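PDB 3PQU: transferrin binding protein B from Actinobacillus suis, which probably binds host transferrin as a lipoprotein of the bacterial outer membrane and so serves iron acquisition. Local coordinates for residues L102-H107 / F127-S132; S189-A194 / I205-N210; N222-V227 / K256-T261; K262-E267 / G277-E282. All blocks are in the same frame, centred on the assembly; numbering follows the deposited sequence. Where two conformers were deposited one is given.

How the contacts relate
The four contacts follow one another along the chain, each closing before the next opens. Contact 1 belongs to the N-lobe handle; contacts 2, 3 and 4 belong to the neighbouring N-lobe barrel region. Centres of contacts 1 and 2 lie about 15 Å apart, and Phe127 packs on Ile205, so handle and barrel loop meet there. Contact 2 touches contact 3 in turn, about 16 Å away between centres, through Asn210, whose ND2 probably bonds to Gly226 O. Contacts 3 and 4 share strand 260-271, which leaves the loops of contact 3 and pairs with strand 274-281 in contact 4. Handle, connecting loops and barrel wall are thus linked step by step within the N-lobe.

Contact 1: residues L102-H107 / F127-S132; sequences LIYHSH and FDESYS
Tyr104 and Phe127 pair at the edge of the five-stranded antiparallel sheet of the N-lobe handle, where strand 103-105 is outermost and lies against the end of strand 121-128. Theirs is a hydrogen-bonded pair: Tyr104 N donates to Phe127 O at 3.0 Å, and Phe127 N returns a bond to Tyr104 O at 2.9 Å. Both side chains leave on the same face. Phe127 holds CG between its backbone N and carbonyl carbon (chi1 76°), which swings the ring toward the neighbouring strand and brings CE2 within 3.6 Å of Tyr104 CB. The two rings meet obliquely, their planes 41° apart. Farther along the tyrosine, Glu129 OE1 comes to the ring edge, 3.8 Å from Tyr104 CE2, and the carboxylate is turned only 14° from the ring plane. The extended Glu129 chain runs beside the tyrosine, and its OE2 also rests 3.8 Å from Leu102 CD1. Past the last bridged pair, Glu129 N still reaches Leu102 O at 3.0 Å, prolonging the strand pairing by one bond.

On the other face, the Ile103 CD1 methyl lies against the Asp128 carboxylate, while Leu91 and Asn95 of helix 91-97 pack on Ile103. That carboxylate is fixed mainly from outside, OD2 bonding to the hydroxyl of Thr98 and OD1 to that of Ser100. Behind it the chain leaves the sheet through an Asx turn, in which Ser130 N donates to Asp128 OD1 at 2.9 Å.

Contact 2: residues S189-A194 / I205-N210; sequences SGFSDA and ISDNVN
The long loop between strands 170-183 and 218-219 of the N-lobe barrel region folds back on itself here, with Phe191 and Asp207 forming a single backbone bridge. Two bonds flank that pair: Asn208 N donates to Gly190 O at 2.7 Å, and Ser192 N to Ser206 O at 2.9 Å, the latter tilted 31° from the carbonyl plane. Gly190 takes a positive phi (93°), at which a CB would crowd the preceding carbonyl O.

The Phe191 ring lies over the Asp207 side chain. Asp207 OD1 stands 3.7 Å above the plane of the Phe191 ring, toward its rim, and the carboxylate is only 21° from parallel to the ring. A water sits over the same face and donates both to Asp207 OD1, at 2.8 Å, and to Ser189 O. OD1 also comes within 3.1 Å of Gly190 O, an approach of two acceptors that should be eased by Arg248: its NE forms a salt bridge with OD1, and its NH2 makes a weak bond to Gly190 O. OD2 is taken by His229 NE2, so the buried carboxylate is gripped on both oxygens.

Phe178 of strand 170-183 touches both Phe191 and Asp207. Beyond the bridge, Ala194 N bonds to Ser192 OG, closing an ST turn, and Asn208 centres an inverse gamma turn; the whole is an irregular loop pairing, bracketed by tight turns.

Contact 3: residues N222-V227 / K256-T261; sequences NEVKGV and KAQEVT
Segments 222-227 and 256-261 run in much the same direction, 30° apart, without any direct backbone bond, the spacing growing from 5.4 Å between Asn222 CA and Ala257 CA to 7.4 Å between Gly226 CA and Val260 CA. Both belong to the N-lobe barrel region, the second running from a loop into the start of strand 260-271. The gap is spanned by the Gln258 side chain, whose primary amide meets both the N-H and the C=O of Gly226. With CG anti to the backbone N (chi1 -174°) and the chain extended, the amide reaches the backbone at Lys225 and Gly226. There OE1 accepts two bonds, from Lys225 N at 2.8 Å, nearly along the C=O axis, and from Gly226 N at 3.0 Å, from a more tilted direction.

The other end of the amide donates: Gln258 NE2 meets Gly226 O at 2.8 Å in an almost straight bond (169°). NE2 also bonds to Gly250 O, so the carbonyl oxygen and the amide nitrogen each have two partners, which supports this orientation. Gly226 O receives Asn210 ND2 as well. Nearer the start of the segments a water links Glu223 O to Gln258 N. Asn222 sets its amide against Ala257, OD1 lying 3.5 Å from Ala257 CB, while its ND2 bonds to Asn253 O. At the far end, only Lys225 CB meets the valine, 3.9 Å from Val260 CG2.

Contact 4: residues K262-E267 / G277-E282; sequences KRYSIE and GKAKAE
Glu282 and Ser265 join side chains at the open end of the beta hairpin made by strands 260-271 and 274-281, part of the N-lobe barrel wall. The glutamate can be followed outward. Its CB sits 3.5 Å from Lys262 O. CG then touches both Ser265 OG and the aliphatic stem of the lysine, 3.8 Å from Lys262 CD, with the glutamate and lysine side chains running the same way. A bend at chi2 (-64°) brings the carboxylate to the serine hydroxyl, CD lying close to Ser265 OG, and OE2 receives the proton of Ser265 OG at 2.7 Å, approached from 48° above the carboxylate plane. Glu282 N is itself held, donating to Arg263 O at 2.9 Å.

From there the strands pair in antiparallel register. Ser265 and Lys280 exchange two bonds, Lys280 N reaching Ser265 O at 2.8 Å in a practically straight line, and Glu267 and Lys278 exchange another two.

The opposite face is apolar. Tyr264 lays its ring beside the two alanines, CD1 being 3.8 Å from Ala279 CB and CE1 4.1 Å from Ala281 CB. Its OH bonds to Thr290 O, and Phe311 meets the ring edge-to-face. Arg263 and Tyr264 form a classic beta bulge opposite Leu246 of the neighbouring strand 241-249.

On the polar face, Glu267 OE2 is 4.9 Å from Lys280 NZ, near but not touching. This lysine may weakly stabilise the Glu267 carboxylate, but the direct polar grip between side chains of the two segments is the single serine-glutamate bond.

Contact 1: residues L102-H107 / F127-S132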
# COMPACT_ATOMS: atom_id res chain seq x y z
N LEU A 102 6.51 31.91 -1.53
CA LEU A 102 5.78 31.50 -0.33
C LEU A 102 5.25 30.08 -0.49
O LEU A 102 4.05 29.88 -0.76
CB LEU A 102 4.64 32.46 -0.06
CG LEU A 102 5.12 33.86 0.33
CD1 LEU A 102 3.98 34.87 0.34
CD2 LEU A 102 5.78 33.80 1.69
N ILE A 103 6.14 29.10 -0.32
CA ILE A 103 5.81 27.69 -0.50
C ILE A 103 5.79 27.03 0.87
O ILE A 103 6.76 27.14 1.65
CB ILE A 103 6.87 26.96 -1.35
CG1 ILE A 103 7.13 27.71 -2.67
CG2 ILE A 103 6.45 25.54 -1.60
CD1 ILE A 103 5.93 27.80 -3.58
N TYR A 104 4.68 26.36 1.16
CA TYR A 104 4.49 25.71 2.46
C TYR A 104 4.00 24.27 2.30
O TYR A 104 3.37 23.93 1.29
CB TYR A 104 3.48 26.50 3.29
CG TYR A 104 3.93 27.90 3.65
CD1 TYR A 104 4.95 28.11 4.57
CD2 TYR A 104 3.33 29.01 3.06
CE1 TYR A 104 5.38 29.40 4.90
CE2 TYR A 104 3.74 30.30 3.39
CZ TYR A 104 4.76 30.49 4.31
OH TYR A 104 5.14 31.77 4.63
N HIS A 105 4.27 23.43 3.29
CA HIS A 105 3.60 22.14 3.34
C HIS A 105 3.42 21.64 4.78
O HIS A 105 4.06 22.12 5.71
CB HIS A 105 4.29 21.10 2.44
CG HIS A 105 5.62 20.65 2.95
ND1 HIS A 105 5.77 19.55 3.77
CD2 HIS A 105 6.87 21.14 2.74
CE1 HIS A 105 7.05 19.39 4.06
NE2 HIS A 105 7.74 20.33 3.45
N SER A 106 2.50 20.70 4.95
CA SER A 106 2.01 20.31 6.24
C SER A 106 3.06 19.61 7.12
O SER A 106 2.82 19.41 8.30
CB SER A 106 0.79 19.39 6.08
OG SER A 106 1.10 18.33 5.19
N HIS A 107 4.19 19.21 6.54
CA HIS A 107 5.25 18.62 7.35
C HIS A 107 6.49 19.54 7.44
O HIS A 107 7.57 19.10 7.85
CB HIS A 107 5.67 17.22 6.82
CG HIS A 107 4.70 16.12 7.15
ND1 HIS A 107 4.94 15.19 8.14
CD2 HIS A 107 3.49 15.81 6.63
CE1 HIS A 107 3.92 14.35 8.20
NE2 HIS A 107 3.03 14.71 7.30
N PHE A 127 1.54 23.67 -0.96
CA PHE A 127 0.93 24.76 -1.73
C PHE A 127 1.77 26.02 -1.84
O PHE A 127 2.70 26.25 -1.05
CB PHE A 127 -0.44 25.09 -1.12
CG PHE A 127 -0.35 25.89 0.17
CD1 PHE A 127 -0.47 27.28 0.15
CD2 PHE A 127 -0.15 25.25 1.39
CE1 PHE A 127 -0.36 28.02 1.34
CE2 PHE A 127 -0.05 25.98 2.58
CZ PHE A 127 -0.16 27.37 2.56
N ASP A 128 1.43 26.82 -2.84
CA ASP A 128 1.97 28.16 -3.03
C ASP A 128 0.88 29.11 -2.54
O ASP A 128 -0.26 29.03 -2.97
CB ASP A 128 2.29 28.39 -4.53
CG ASP A 128 2.92 29.75 -4.81
OD1 ASP A 128 2.61 30.73 -4.11
OD2 ASP A 128 3.71 29.87 -5.76
N GLU A 129 1.21 29.98 -1.60
CA GLU A 129 0.19 30.86 -1.01
C GLU A 129 -0.48 31.76 -2.05
O GLU A 129 -1.65 32.11 -1.91
CB GLU A 129 0.82 31.76 0.05
CG GLU A 129 -0.12 32.76 0.66
CD GLU A 129 0.56 33.59 1.75
OE1 GLU A 129 1.21 32.99 2.63
OE2 GLU A 129 0.44 34.83 1.73
N SER A 130 0.26 32.18 -3.08
CA SER A 130 -0.32 33.11 -4.04
C SER A 130 0.30 32.98 -5.40
O SER A 130 1.40 33.49 -5.65
CB SER A 130 -0.18 34.56 -3.54
OG SER A 130 -0.91 35.45 -4.38
N TYR A 131 -0.44 32.33 -6.30
CA TYR A 131 0.04 32.01 -7.65
C TYR A 131 -1.02 32.34 -8.70
O TYR A 131 -2.17 31.94 -8.60
CB TYR A 131 0.44 30.51 -7.74
CG TYR A 131 0.81 30.10 -9.16
CD1 TYR A 131 2.05 30.45 -9.71
CD2 TYR A 131 -0.08 29.41 -9.97
CE1 TYR A 131 2.39 30.11 -11.02
CE2 TYR A 131 0.25 29.04 -11.28
CZ TYR A 131 1.48 29.40 -11.79
OH TYR A 131 1.81 29.05 -13.07
N SER A 132 -0.61 33.06 -9.72
CA SER A 132 -1.54 33.58 -10.70
C SER A 132 -1.40 32.82 -12.01
O SER A 132 -0.31 32.75 -12.58
CB SER A 132 -1.23 35.08 -10.91
OG SER A 132 -1.98 35.60 -11.98

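Contact 2: residues S189-A194 / I205-N210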
# COMPACT_ATOMS: atom_id res chain seq x y z
N SER A 189 -18.69 29.87 7.14
CA SER A 189 -18.06 30.57 8.26
C SER A 189 -16.82 29.84 8.75
O SER A 189 -16.72 28.63 8.63
CB SER A 189 -19.04 30.74 9.42
OG SER A 189 -19.72 29.52 9.67
N GLY A 190 -15.89 30.59 9.33
CA GLY A 190 -14.73 30.00 9.96
C GLY A 190 -13.53 29.88 9.05
O GLY A 190 -12.50 29.36 9.46
N PHE A 191 -13.67 30.38 7.81
CA PHE A 191 -12.58 30.36 6.84
C PHE A 191 -12.12 31.78 6.49
O PHE A 191 -12.95 32.69 6.40
CB PHE A 191 -13.02 29.65 5.56
CG PHE A 191 -13.29 28.19 5.74
CD1 PHE A 191 -12.25 27.28 5.72
CD2 PHE A 191 -14.58 27.71 5.93
CE1 PHE A 191 -12.49 25.90 5.88
CE2 PHE A 191 -14.85 26.35 6.08
CZ PHE A 191 -13.80 25.43 6.07
N SER A 192 -10.83 31.97 6.27
CA SER A 192 -10.32 33.29 5.86
C SER A 192 -10.65 33.62 4.39
O SER A 192 -11.09 32.75 3.64
CB SER A 192 -8.81 33.36 6.06
OG SER A 192 -8.17 32.56 5.09
N ASP A 193 -10.41 34.86 3.99
CA ASP A 193 -10.59 35.28 2.59
C ASP A 193 -9.65 34.59 1.61
O ASP A 193 -9.82 34.71 0.40
CB ASP A 193 -10.39 36.80 2.46
CG ASP A 193 -11.50 37.60 3.11
OD1 ASP A 193 -12.53 37.00 3.48
OD2 ASP A 193 -11.35 38.83 3.24
N ALA A 194 -8.65 33.87 2.11
CA ALA A 194 -7.73 33.15 1.24
C ALA A 194 -8.35 31.88 0.66
O ALA A 194 -7.78 31.24 -0.23
CB ALA A 194 -6.45 32.79 2.01
N ILE A 205 -6.06 24.60 5.06
CA ILE A 205 -5.10 25.73 5.04
C ILE A 205 -5.74 27.05 5.49
O ILE A 205 -5.13 27.83 6.22
CB ILE A 205 -4.49 25.95 3.64
CG1 ILE A 205 -3.73 24.70 3.19
CG2 ILE A 205 -3.58 27.20 3.61
CD1 ILE A 205 -3.49 24.66 1.65
N SER A 206 -6.98 27.32 5.06
CA SER A 206 -7.60 28.63 5.31
C SER A 206 -8.55 28.66 6.50
O SER A 206 -9.03 29.72 6.90
CB SER A 206 -8.34 29.10 4.06
OG SER A 206 -9.43 28.23 3.79
N ASP A 207 -8.84 27.49 7.05
CA ASP A 207 -9.70 27.34 8.24
C ASP A 207 -9.07 28.15 9.39
O ASP A 207 -7.85 28.13 9.58
CB ASP A 207 -9.80 25.84 8.59
CG ASP A 207 -11.08 25.48 9.33
OD1 ASP A 207 -11.96 26.34 9.57
OD2 ASP A 207 -11.22 24.28 9.67
N ASN A 208 -9.90 28.89 10.14
CA ASN A 208 -9.43 29.69 11.26
C ASN A 208 -9.28 28.85 12.54
O ASN A 208 -10.11 28.90 13.43
CB ASN A 208 -10.38 30.87 11.50
CG ASN A 208 -10.38 31.86 10.34
OD1 ASN A 208 -9.44 31.92 9.55
ND2 ASN A 208 -11.45 32.65 10.25
N VAL A 209 -8.22 28.05 12.60
CA VAL A 209 -8.03 27.15 13.73
C VAL A 209 -6.74 27.52 14.47
O VAL A 209 -5.98 28.35 13.99
CB VAL A 209 -7.95 25.71 13.24
CG1 VAL A 209 -9.28 25.31 12.62
CG2 VAL A 209 -6.82 25.59 12.22
N ASN A 210 -6.52 26.91 15.63
CA ASN A 210 -5.27 27.10 16.38
C ASN A 210 -4.07 26.43 15.69
O ASN A 210 -4.03 25.20 15.56
CB ASN A 210 -5.41 26.56 17.81
CG ASN A 210 -4.09 26.52 18.57
OD1 ASN A 210 -3.28 27.45 18.50
ND2 ASN A 210 -3.85 25.44 19.31
O HOH W 1 -14.73 26.48 9.59

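Contact 3: residues N222-V227 / K256-T261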
# COMPACT_ATOMS: atom_id res chain seq x y z
N ASN A 222 -7.38 30.36 29.73
CA ASN A 222 -7.89 29.51 28.67
C ASN A 222 -6.88 28.42 28.33
O ASN A 222 -5.80 28.72 27.84
CB ASN A 222 -8.21 30.36 27.43
CG ASN A 222 -9.46 31.22 27.63
OD1 ASN A 222 -10.39 30.83 28.34
ND2 ASN A 222 -9.48 32.40 26.99
N GLU A 223 -7.24 27.17 28.62
CA GLU A 223 -6.38 26.02 28.32
C GLU A 223 -6.49 25.65 26.84
O GLU A 223 -7.58 25.62 26.27
CB GLU A 223 -6.77 24.79 29.16
CG GLU A 223 -6.75 24.99 30.67
CD GLU A 223 -7.27 23.75 31.42
OE1 GLU A 223 -7.31 22.67 30.79
OE2 GLU A 223 -7.63 23.85 32.62
N VAL A 224 -5.35 25.36 26.21
CA VAL A 224 -5.33 24.84 24.85
C VAL A 224 -5.67 23.35 24.87
O VAL A 224 -4.97 22.56 25.50
CB VAL A 224 -3.96 25.05 24.19
CG1 VAL A 224 -3.91 24.35 22.82
CG2 VAL A 224 -3.68 26.54 24.04
N LYS A 225 -6.76 22.98 24.21
CA LYS A 225 -7.20 21.59 24.19
C LYS A 225 -6.71 20.83 22.97
O LYS A 225 -6.59 19.60 23.01
CB LYS A 225 -8.73 21.49 24.25
CG LYS A 225 -9.39 22.33 25.35
CD LYS A 225 -9.37 21.64 26.69
CE LYS A 225 -9.97 22.52 27.79
NZ LYS A 225 -11.44 22.74 27.65
N GLY A 226 -6.44 21.54 21.88
CA GLY A 226 -6.08 20.87 20.63
C GLY A 226 -5.45 21.78 19.59
O GLY A 226 -5.57 23.01 19.64
N VAL A 227 -4.76 21.16 18.63
CA VAL A 227 -4.13 21.88 17.53
C VAL A 227 -4.81 21.59 16.17
O VAL A 227 -5.10 20.42 15.84
CB VAL A 227 -2.62 21.53 17.42
CG1 VAL A 227 -2.00 22.20 16.19
CG2 VAL A 227 -1.87 21.97 18.69
N LYS A 256 -10.52 34.61 24.26
CA LYS A 256 -11.44 33.66 23.65
C LYS A 256 -11.08 32.21 23.95
O LYS A 256 -10.04 31.72 23.49
CB LYS A 256 -11.49 33.89 22.14
CG LYS A 256 -12.11 32.75 21.37
CD LYS A 256 -12.31 33.12 19.92
CE LYS A 256 -12.95 31.96 19.16
NZ LYS A 256 -14.18 31.45 19.85
N ALA A 257 -11.93 31.53 24.71
CA ALA A 257 -11.73 30.11 24.99
C ALA A 257 -11.82 29.29 23.69
O ALA A 257 -12.48 29.69 22.73
CB ALA A 257 -12.74 29.61 26.02
N GLN A 258 -11.14 28.14 23.66
CA GLN A 258 -11.05 27.35 22.45
C GLN A 258 -12.32 26.55 22.20
O GLN A 258 -12.84 25.91 23.10
CB GLN A 258 -9.85 26.40 22.49
CG GLN A 258 -9.66 25.67 21.15
CD GLN A 258 -8.40 24.82 21.08
OE1 GLN A 258 -8.08 24.10 22.01
NE2 GLN A 258 -7.69 24.87 19.94
N GLU A 259 -12.83 26.58 20.97
CA GLU A 259 -13.97 25.74 20.61
C GLU A 259 -13.51 24.49 19.87
O GLU A 259 -12.98 24.57 18.76
CB GLU A 259 -15.00 26.54 19.79
CG GLU A 259 -15.56 27.74 20.53
CD GLU A 259 -16.73 28.40 19.81
OE1 GLU A 259 -17.65 27.67 19.38
OE2 GLU A 259 -16.73 29.64 19.69
N VAL A 260 -13.70 23.34 20.50
CA VAL A 260 -13.33 22.08 19.87
C VAL A 260 -14.60 21.38 19.36
O VAL A 260 -15.48 21.07 20.16
CB VAL A 260 -12.61 21.17 20.87
CG1 VAL A 260 -12.32 19.80 20.23
CG2 VAL A 260 -11.33 21.84 21.35
N THR A 261 -14.72 21.16 18.05
CA THR A 261 -15.92 20.50 17.55
C THR A 261 -15.61 19.26 16.75
O THR A 261 -14.68 19.23 15.96
CB THR A 261 -16.82 21.46 16.72
OG1 THR A 261 -16.05 22.07 15.69
CG2 THR A 261 -17.41 22.54 17.61
O HOH W 2 -9.88 27.12 25.92

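Contact 4: residues K262-E267 / G277-E282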
# COMPACT_ATOMS: atom_id res chain seq x y z
N LYS A 262 -16.38 18.20 16.98
CA LYS A 262 -16.25 17.00 16.19
C LYS A 262 -16.98 17.20 14.86
O LYS A 262 -18.17 17.47 14.84
CB LYS A 262 -16.80 15.77 16.92
CG LYS A 262 -16.56 14.48 16.14
CD LYS A 262 -17.29 13.28 16.75
CE LYS A 262 -16.89 13.06 18.19
NZ LYS A 262 -17.46 11.78 18.75
N ARG A 263 -16.24 17.08 13.76
CA ARG A 263 -16.80 17.22 12.42
C ARG A 263 -17.26 15.88 11.83
O ARG A 263 -18.21 15.83 11.05
CB ARG A 263 -15.75 17.81 11.47
CG ARG A 263 -15.39 19.25 11.74
CD ARG A 263 -16.49 20.15 11.26
NE ARG A 263 -15.97 21.39 10.70
CZ ARG A 263 -16.69 22.49 10.52
NH1 ARG A 263 -17.97 22.51 10.86
NH2 ARG A 263 -16.13 23.58 10.01
N TYR A 264 -16.57 14.80 12.18
CA TYR A 264 -16.88 13.48 11.59
C TYR A 264 -16.67 12.32 12.55
O TYR A 264 -15.78 12.37 13.41
CB TYR A 264 -15.98 13.23 10.38
CG TYR A 264 -16.39 13.90 9.10
CD1 TYR A 264 -17.44 13.39 8.32
CD2 TYR A 264 -15.72 15.03 8.64
CE1 TYR A 264 -17.82 14.02 7.14
CE2 TYR A 264 -16.07 15.64 7.48
CZ TYR A 264 -17.12 15.14 6.72
OH TYR A 264 -17.44 15.76 5.55
N SER A 265 -17.49 11.29 12.38
CA SER A 265 -17.24 9.96 12.97
C SER A 265 -16.88 9.02 11.84
O SER A 265 -17.42 9.12 10.74
CB SER A 265 -18.50 9.38 13.68
OG SER A 265 -18.89 10.15 14.81
N ILE A 266 -16.02 8.06 12.10
CA ILE A 266 -15.58 7.19 11.02
C ILE A 266 -15.80 5.73 11.40
O ILE A 266 -15.64 5.35 12.56
CB ILE A 266 -14.09 7.45 10.71
CG1 ILE A 266 -13.95 8.80 9.98
CG2 ILE A 266 -13.50 6.31 9.91
CD1 ILE A 266 -12.53 9.16 9.67
N GLU A 267 -16.21 4.91 10.43
CA GLU A 267 -16.27 3.48 10.67
C GLU A 267 -15.71 2.78 9.45
O GLU A 267 -15.89 3.25 8.32
CB GLU A 267 -17.70 3.00 11.02
CG GLU A 267 -18.73 3.23 9.93
CD GLU A 267 -20.10 2.68 10.29
OE1 GLU A 267 -20.37 2.50 11.50
OE2 GLU A 267 -20.91 2.43 9.37
N GLY A 277 -14.67 2.11 4.41
CA GLY A 277 -15.87 2.46 5.16
C GLY A 277 -16.50 3.79 4.79
O GLY A 277 -16.58 4.18 3.62
N LYS A 278 -16.93 4.50 5.82
CA LYS A 278 -17.74 5.70 5.65
C LYS A 278 -17.29 6.77 6.62
O LYS A 278 -16.75 6.45 7.68
CB LYS A 278 -19.20 5.38 5.98
CG LYS A 278 -19.79 4.17 5.23
CD LYS A 278 -21.20 3.90 5.75
CE LYS A 278 -21.82 2.70 5.04
NZ LYS A 278 -21.83 2.90 3.57
N ALA A 279 -17.57 8.02 6.28
CA ALA A 279 -17.40 9.13 7.21
C ALA A 279 -18.78 9.71 7.44
O ALA A 279 -19.46 10.05 6.48
CB ALA A 279 -16.46 10.18 6.61
N LYS A 280 -19.16 9.86 8.70
CA LYS A 280 -20.47 10.40 9.03
C LYS A 280 -20.35 11.83 9.56
O LYS A 280 -19.71 12.07 10.57
CB LYS A 280 -21.15 9.52 10.09
CG LYS A 280 -22.46 8.89 9.64
CD LYS A 280 -22.22 7.77 8.63
CE LYS A 280 -23.52 7.19 8.09
NZ LYS A 280 -23.27 6.11 7.11
N ALA A 281 -20.98 12.77 8.86
CA ALA A 281 -20.97 14.16 9.28
C ALA A 281 -21.64 14.31 10.63
O ALA A 281 -22.76 13.83 10.83
CB ALA A 281 -21.68 15.03 8.25
N GLU A 282 -20.98 15.00 11.55
CA GLU A 282 -21.52 15.14 12.89
C GLU A 282 -22.33 16.40 13.12
O GLU A 282 -22.97 16.55 14.15
CB GLU A 282 -20.42 15.00 13.94
CG GLU A 282 -19.96 13.57 14.12
CD GLU A 282 -21.08 12.69 14.65
OE1 GLU A 282 -21.92 13.21 15.41
OE2 GLU A 282 -21.12 11.50 14.30